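Local structure of ankyrin repeat and SOCS BOX protein 11 (Homo sapiens, 4UUC) at residues R5-H9 with V28-T34; A11-G15 with E43-H49. The protein serves as the substrate-recognition component of a cullin-5-RING E3 ubiquitin ligase, directing targets such as BIK, DIRAS2 and RPN1 to ubiquitination and proteasomal degradation. One frame throughout, in Å; residues are numbered along the deposited sequence.

Contact 1: R5-H9 with V28-T34; sequences RSPLH and VNVNLVT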
loop_
_atom_site.group_PDB
_atom_site.type_symbol
_atom_site.label_atom_id
_atom_site.label_comp_id
_atom_site.label_asym_id
_atom_site.label_seq_id
_atom_site.Cartn_x
_atom_site.Cartn_y
_atom_site.Cartn_z
ATOM N N ARG A 5 -1.063 -26.166 -10.048
ATOM C CA ARG A 5 -0.652 -25.822 -8.689
ATOM C C ARG A 5 -0.078 -27.045 -7.977
ATOM O O ARG A 5 -0.636 -28.140 -8.063
ATOM C CB ARG A 5 -1.830 -25.250 -7.903
ATOM C CG ARG A 5 -1.428 -24.538 -6.624
ATOM C CD ARG A 5 -2.578 -23.714 -6.061
ATOM N NE ARG A 5 -2.233 -23.082 -4.787
ATOM C CZ ARG A 5 -2.365 -23.658 -3.596
ATOM N NH1 ARG A 5 -2.836 -24.893 -3.493
ATOM N NH2 ARG A 5 -2.021 -22.995 -2.500
ATOM N N SER A 6 1.034 -26.850 -7.272
ATOM C CA SER A 6 1.814 -27.960 -6.734
ATOM C C SER A 6 1.769 -28.071 -5.209
ATOM O O SER A 6 1.286 -27.166 -4.518
ATOM C CB SER A 6 3.268 -27.815 -7.173
ATOM O OG SER A 6 3.867 -26.698 -6.539
ATOM N N PRO A 7 2.287 -29.188 -4.677
ATOM C CA PRO A 7 2.457 -29.301 -3.223
ATOM C C PRO A 7 3.300 -28.169 -2.629
ATOM O O PRO A 7 3.005 -27.709 -1.526
ATOM C CB PRO A 7 3.153 -30.652 -3.065
ATOM C CG PRO A 7 2.637 -31.459 -4.223
ATOM C CD PRO A 7 2.512 -30.478 -5.357
ATOM N N LEU A 8 4.329 -27.724 -3.345
ATOM C CA LEU A 8 5.152 -26.618 -2.866
ATOM C C LEU A 8 4.326 -25.336 -2.710
ATOM O O LEU A 8 4.485 -24.613 -1.726
ATOM C CB LEU A 8 6.328 -26.369 -3.811
ATOM C CG LEU A 8 7.374 -25.364 -3.315
ATOM C CD1 LEU A 8 8.093 -25.879 -2.074
ATOM C CD2 LEU A 8 8.380 -25.042 -4.405
ATOM N N HIS A 9 3.451 -25.059 -3.678
ATOM C CA HIS A 9 2.561 -23.898 -3.607
ATOM C C HIS A 9 1.732 -23.943 -2.327
ATOM O O HIS A 9 1.562 -22.935 -1.641
ATOM C CB HIS A 9 1.612 -23.846 -4.812
ATOM C CG HIS A 9 2.226 -23.302 -6.064
ATOM N ND1 HIS A 9 2.995 -24.070 -6.915
ATOM C CD2 HIS A 9 2.147 -22.076 -6.636
ATOM C CE1 HIS A 9 3.379 -23.336 -7.943
ATOM N NE2 HIS A 9 2.879 -22.121 -7.797
ATOM N N VAL A 28 12.069 -30.563 -6.072
ATOM C CA VAL A 28 10.939 -30.017 -6.817
ATOM C C VAL A 28 11.329 -28.679 -7.443
ATOM O O VAL A 28 12.252 -28.006 -6.979
ATOM C CB VAL A 28 9.682 -29.823 -5.931
ATOM C CG1 VAL A 28 9.266 -31.137 -5.284
ATOM C CG2 VAL A 28 9.924 -28.761 -4.871
ATOM N N ASN A 29 10.622 -28.304 -8.504
ATOM C CA ASN A 29 10.886 -27.053 -9.201
ATOM C C ASN A 29 10.373 -25.840 -8.422
ATOM O O ASN A 29 9.168 -25.581 -8.377
ATOM C CB ASN A 29 10.249 -27.089 -10.589
ATOM C CG ASN A 29 10.475 -25.810 -11.369
ATOM O OD1 ASN A 29 11.376 -25.023 -11.062
ATOM N ND2 ASN A 29 9.655 -25.595 -12.394
ATOM N N VAL A 30 11.299 -25.098 -7.828
ATOM C CA VAL A 30 10.964 -23.932 -7.018
ATOM C C VAL A 30 10.216 -22.866 -7.818
ATOM O O VAL A 30 9.389 -22.133 -7.269
ATOM C CB VAL A 30 12.248 -23.323 -6.403
ATOM C CG1 VAL A 30 12.051 -21.869 -5.987
ATOM C CG2 VAL A 30 12.703 -24.156 -5.215
ATOM N N ASN A 31 10.497 -22.790 -9.116
ATOM C CA ASN A 31 9.985 -21.706 -9.948
ATOM C C ASN A 31 8.772 -22.076 -10.796
ATOM O O ASN A 31 8.349 -21.297 -11.650
ATOM C CB ASN A 31 11.106 -21.188 -10.847
ATOM C CG ASN A 31 12.086 -20.318 -10.095
ATOM O OD1 ASN A 31 11.686 -19.447 -9.323
ATOM N ND2 ASN A 31 13.374 -20.557 -10.300
ATOM N N LEU A 32 8.200 -23.250 -10.549
ATOM C CA LEU A 32 6.972 -23.657 -11.223
ATOM C C LEU A 32 5.862 -22.653 -10.943
ATOM O O LEU A 32 5.652 -22.258 -9.792
ATOM C CB LEU A 32 6.545 -25.056 -10.771
ATOM C CG LEU A 32 5.182 -25.555 -11.264
ATOM C CD1 LEU A 32 5.178 -25.721 -12.771
ATOM C CD2 LEU A 32 4.803 -26.858 -10.585
ATOM N N VAL A 33 5.163 -22.234 -11.992
ATOM C CA VAL A 33 4.058 -21.301 -11.840
ATOM C C VAL A 33 2.752 -21.912 -12.328
ATOM O O VAL A 33 2.748 -22.875 -13.104
ATOM C CB VAL A 33 4.317 -19.969 -12.591
ATOM C CG1 VAL A 33 5.563 -19.292 -12.056
ATOM C CG2 VAL A 33 4.439 -20.200 -14.098
ATOM N N THR A 34 1.646 -21.350 -11.852
ATOM C CA THR A 34 0.319 -21.761 -12.282
ATOM C C THR A 34 -0.012 -21.097 -13.614
ATOM O O THR A 34 0.815 -20.379 -14.178
ATOM C CB THR A 34 -0.753 -21.388 -11.248
ATOM O OG1 THR A 34 -0.862 -19.961 -11.168
ATOM C CG2 THR A 34 -0.395 -21.947 -9.873
HETATM O O HOH W 1 6.585 -27.321 -7.477
#

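Contact 2: A11-G15 with E43-H49; sequences AAAQG and EACLGGH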
loop_
_atom_site.group_PDB
_atom_site.type_symbol
_atom_site.label_atom_id
_atom_site.label_comp_id
_atom_site.label_asym_id
_atom_site.label_seq_id
_atom_site.Cartn_x
_atom_site.Cartn_y
_atom_site.Cartn_z
ATOM N N ALA A 11 2.294 -25.785 0.500
ATOM C CA ALA A 11 3.123 -25.654 1.697
ATOM C C ALA A 11 3.450 -24.181 1.932
ATOM O O ALA A 11 3.385 -23.684 3.060
ATOM C CB ALA A 11 4.398 -26.470 1.572
ATOM N N ALA A 12 3.777 -23.478 0.854
ATOM C CA ALA A 12 4.105 -22.058 0.942
ATOM C C ALA A 12 2.906 -21.227 1.391
ATOM O O ALA A 12 3.047 -20.315 2.209
ATOM C CB ALA A 12 4.619 -21.554 -0.398
ATOM N N ALA A 13 1.730 -21.532 0.855
ATOM C CA ALA A 13 0.525 -20.780 1.190
ATOM C C ALA A 13 0.162 -20.936 2.667
ATOM O O ALA A 13 -0.286 -19.984 3.308
ATOM C CB ALA A 13 -0.634 -21.227 0.318
ATOM N N GLN A 14 0.361 -22.142 3.193
ATOM C CA GLN A 14 -0.005 -22.467 4.572
ATOM C C GLN A 14 1.042 -22.035 5.592
ATOM O O GLN A 14 0.759 -21.994 6.786
ATOM C CB GLN A 14 -0.237 -23.972 4.722
ATOM C CG GLN A 14 -1.416 -24.514 3.933
ATOM C CD GLN A 14 -2.748 -24.041 4.465
ATOM O OE1 GLN A 14 -2.924 -23.873 5.672
ATOM N NE2 GLN A 14 -3.699 -23.820 3.563
ATOM N N GLY A 15 2.252 -21.742 5.128
ATOM C CA GLY A 15 3.338 -21.399 6.028
ATOM C C GLY A 15 3.878 -22.631 6.733
ATOM O O GLY A 15 4.268 -22.579 7.902
ATOM N N GLU A 43 2.798 -17.082 -3.188
ATOM C CA GLU A 43 1.869 -17.573 -2.175
ATOM C C GLU A 43 2.423 -17.416 -0.754
ATOM O O GLU A 43 1.679 -17.054 0.158
ATOM C CB GLU A 43 1.505 -19.034 -2.452
ATOM C CG GLU A 43 0.911 -19.221 -3.849
ATOM C CD GLU A 43 -0.290 -20.152 -3.916
ATOM O OE1 GLU A 43 -1.039 -20.266 -2.921
ATOM O OE2 GLU A 43 -0.491 -20.770 -4.986
ATOM N N ALA A 44 3.714 -17.670 -0.558
ATOM C CA ALA A 44 4.326 -17.452 0.756
ATOM C C ALA A 44 4.206 -15.987 1.171
ATOM O O ALA A 44 3.899 -15.681 2.319
ATOM C CB ALA A 44 5.789 -17.874 0.756
ATOM N N CYS A 45 4.453 -15.077 0.239
ATOM C CA CYS A 45 4.434 -13.658 0.576
ATOM C C CYS A 45 3.010 -13.166 0.842
ATOM O O CYS A 45 2.799 -12.313 1.698
ATOM C CB CYS A 45 5.090 -12.843 -0.539
ATOM S SG CYS A 45 6.881 -13.067 -0.601
ATOM N N LEU A 46 2.035 -13.717 0.124
ATOM C CA LEU A 46 0.641 -13.345 0.336
ATOM C C LEU A 46 0.169 -13.802 1.713
ATOM O O LEU A 46 -0.687 -13.164 2.326
ATOM C CB LEU A 46 -0.253 -13.937 -0.762
ATOM C CG LEU A 46 -1.710 -13.465 -0.754
ATOM C CD1 LEU A 46 -1.820 -11.957 -0.968
ATOM C CD2 LEU A 46 -2.513 -14.207 -1.807
ATOM N N GLY A 47 0.744 -14.901 2.198
ATOM C CA GLY A 47 0.430 -15.417 3.518
ATOM C C GLY A 47 1.275 -14.794 4.615
ATOM O O GLY A 47 1.034 -15.036 5.798
ATOM N N GLY A 48 2.262 -13.988 4.230
ATOM C CA GLY A 48 3.146 -13.342 5.188
ATOM C C GLY A 48 4.138 -14.297 5.834
ATOM O O GLY A 48 4.570 -14.080 6.970
ATOM N N HIS A 49 4.517 -15.348 5.112
ATOM C CA HIS A 49 5.365 -16.398 5.674
ATOM C C HIS A 49 6.837 -16.180 5.307
ATOM O O HIS A 49 7.326 -16.687 4.298
ATOM C CB HIS A 49 4.879 -17.770 5.194
ATOM C CG HIS A 49 3.425 -18.015 5.456
ATOM N ND1 HIS A 49 2.854 -17.837 6.697
ATOM C CD2 HIS A 49 2.424 -18.418 4.636
ATOM C CE1 HIS A 49 1.565 -18.123 6.632
ATOM N NE2 HIS A 49 1.279 -18.481 5.392
#

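Contact 1: R5-H9 with V28-T34
His9 and Leu8 reach from the first turn of helix 7-14 to the loop that leaves helix 17-26. Leu8 makes the tight, buried part. With its CG anti to the backbone N (chi1 -172°), the CD2 branch is carried over to the loop. CD2 sits 3.8 Å from CA of Val30 and 4.1 Å from CG2 of Val28, whose side chain it crosses at a slant. Leu20 and Ile24 of helix 17-26 and Leu56 of helix 50-58 pack on the same leucine. The His9 ring presents an edge to the loop: Leu32 O lies near the ring plane, 3.1 Å from CE1. On the helix side, Ser6 OG lies in the ring plane, hydrogen-bonded to ND1 at 2.8 Å. NE2 is bonded to Val38 O, so both ring nitrogens are engaged and the ring's rotation is fixed. Ser6 is the N-cap of helix 7-14. This serine, proline, leucine, histidine run is the ankyrin-repeat signature TPLH with serine in the first place, here in repeat ANK 1. A phenylalanine in place of His9 would probably leave Ser6 OG and Val38 O without their ring partners and the ring free to turn. The solvent side is looser. Leu32 is exposed and lays CD2 against Ser6 CB at 3.9 Å. A water links Ser6 OG (2.9 Å) to Asn29 O, to which it donates. At the far end, Thr34 CG2 lies 3.9 Å from NE2 of His9, its side chain crossing the ring obliquely, and 4.1 Å from CB of Arg5, while the arginine's guanidinium leads off to Glu43 and Glu10.

Contact 2: A11-G15 with E43-H49
This is a helix-to-helix contact between neighbouring repeats, joining the C-terminal end of helix 7-14 in ANK 1 to that of helix 40-46 and the following turn in ANK 2. Small residues let the backbones come close. Ala12 and Ala44 meet methyl to methyl, CB to CB 4.0 Å, and Ala44 CA directs its hydrogen at Ala12 O, 3.5 Å away. Beside them, Glu43 bends at chi2 (-138°) and brings OE1 to 3.4 Å from Ala13 CB; its carboxylate is salt-bridged to Arg5. Such side-by-side stacking of the first helices of successive repeats is characteristic of the ankyrin fold; this chain is the ankyrin repeat domain of the longer ASB11 protein. Both helices end in Schellman motifs, with Gly15 and Gly48 at positive phi. His49, the N-cap residue of helix 50-58, packs its ring against the end of helix 7-14. Its CG is anti to the carbonyl carbon (chi1 -53°), and the ring lies flat against Gly15. Gly15 CA stands 3.4 Å from the ring centroid, over one face, in a CH-pi contact. Gly47 O covers the opposite face, toward the rim. At the ring edge, NE2 donates a weak, bent hydrogen bond to Ala13 O (3.0 Å, 132°).

How the contacts relate
From the N terminus, residues 5-9 start helix 7-14 and residues 11-15 finish it. The chain then turns back through helix 17-26 to residues 28-34, where contact 1 closes a loop over the helix pair 7-14 and 17-26 onto the connection to ANK 2. It runs on to helix 40-46, where contact 2 closes a second loop between ANK 1 and ANK 2. The segments alternate, so the two loops cross. Helix 7-14 serves both, its N-terminal end in contact 1 and its C-terminal end in contact 2. The contacts touch directly: Arg5 NE forms a salt bridge with Glu43 OE2 at 2.9 Å, and His9 CD2 packs against the same oxygen.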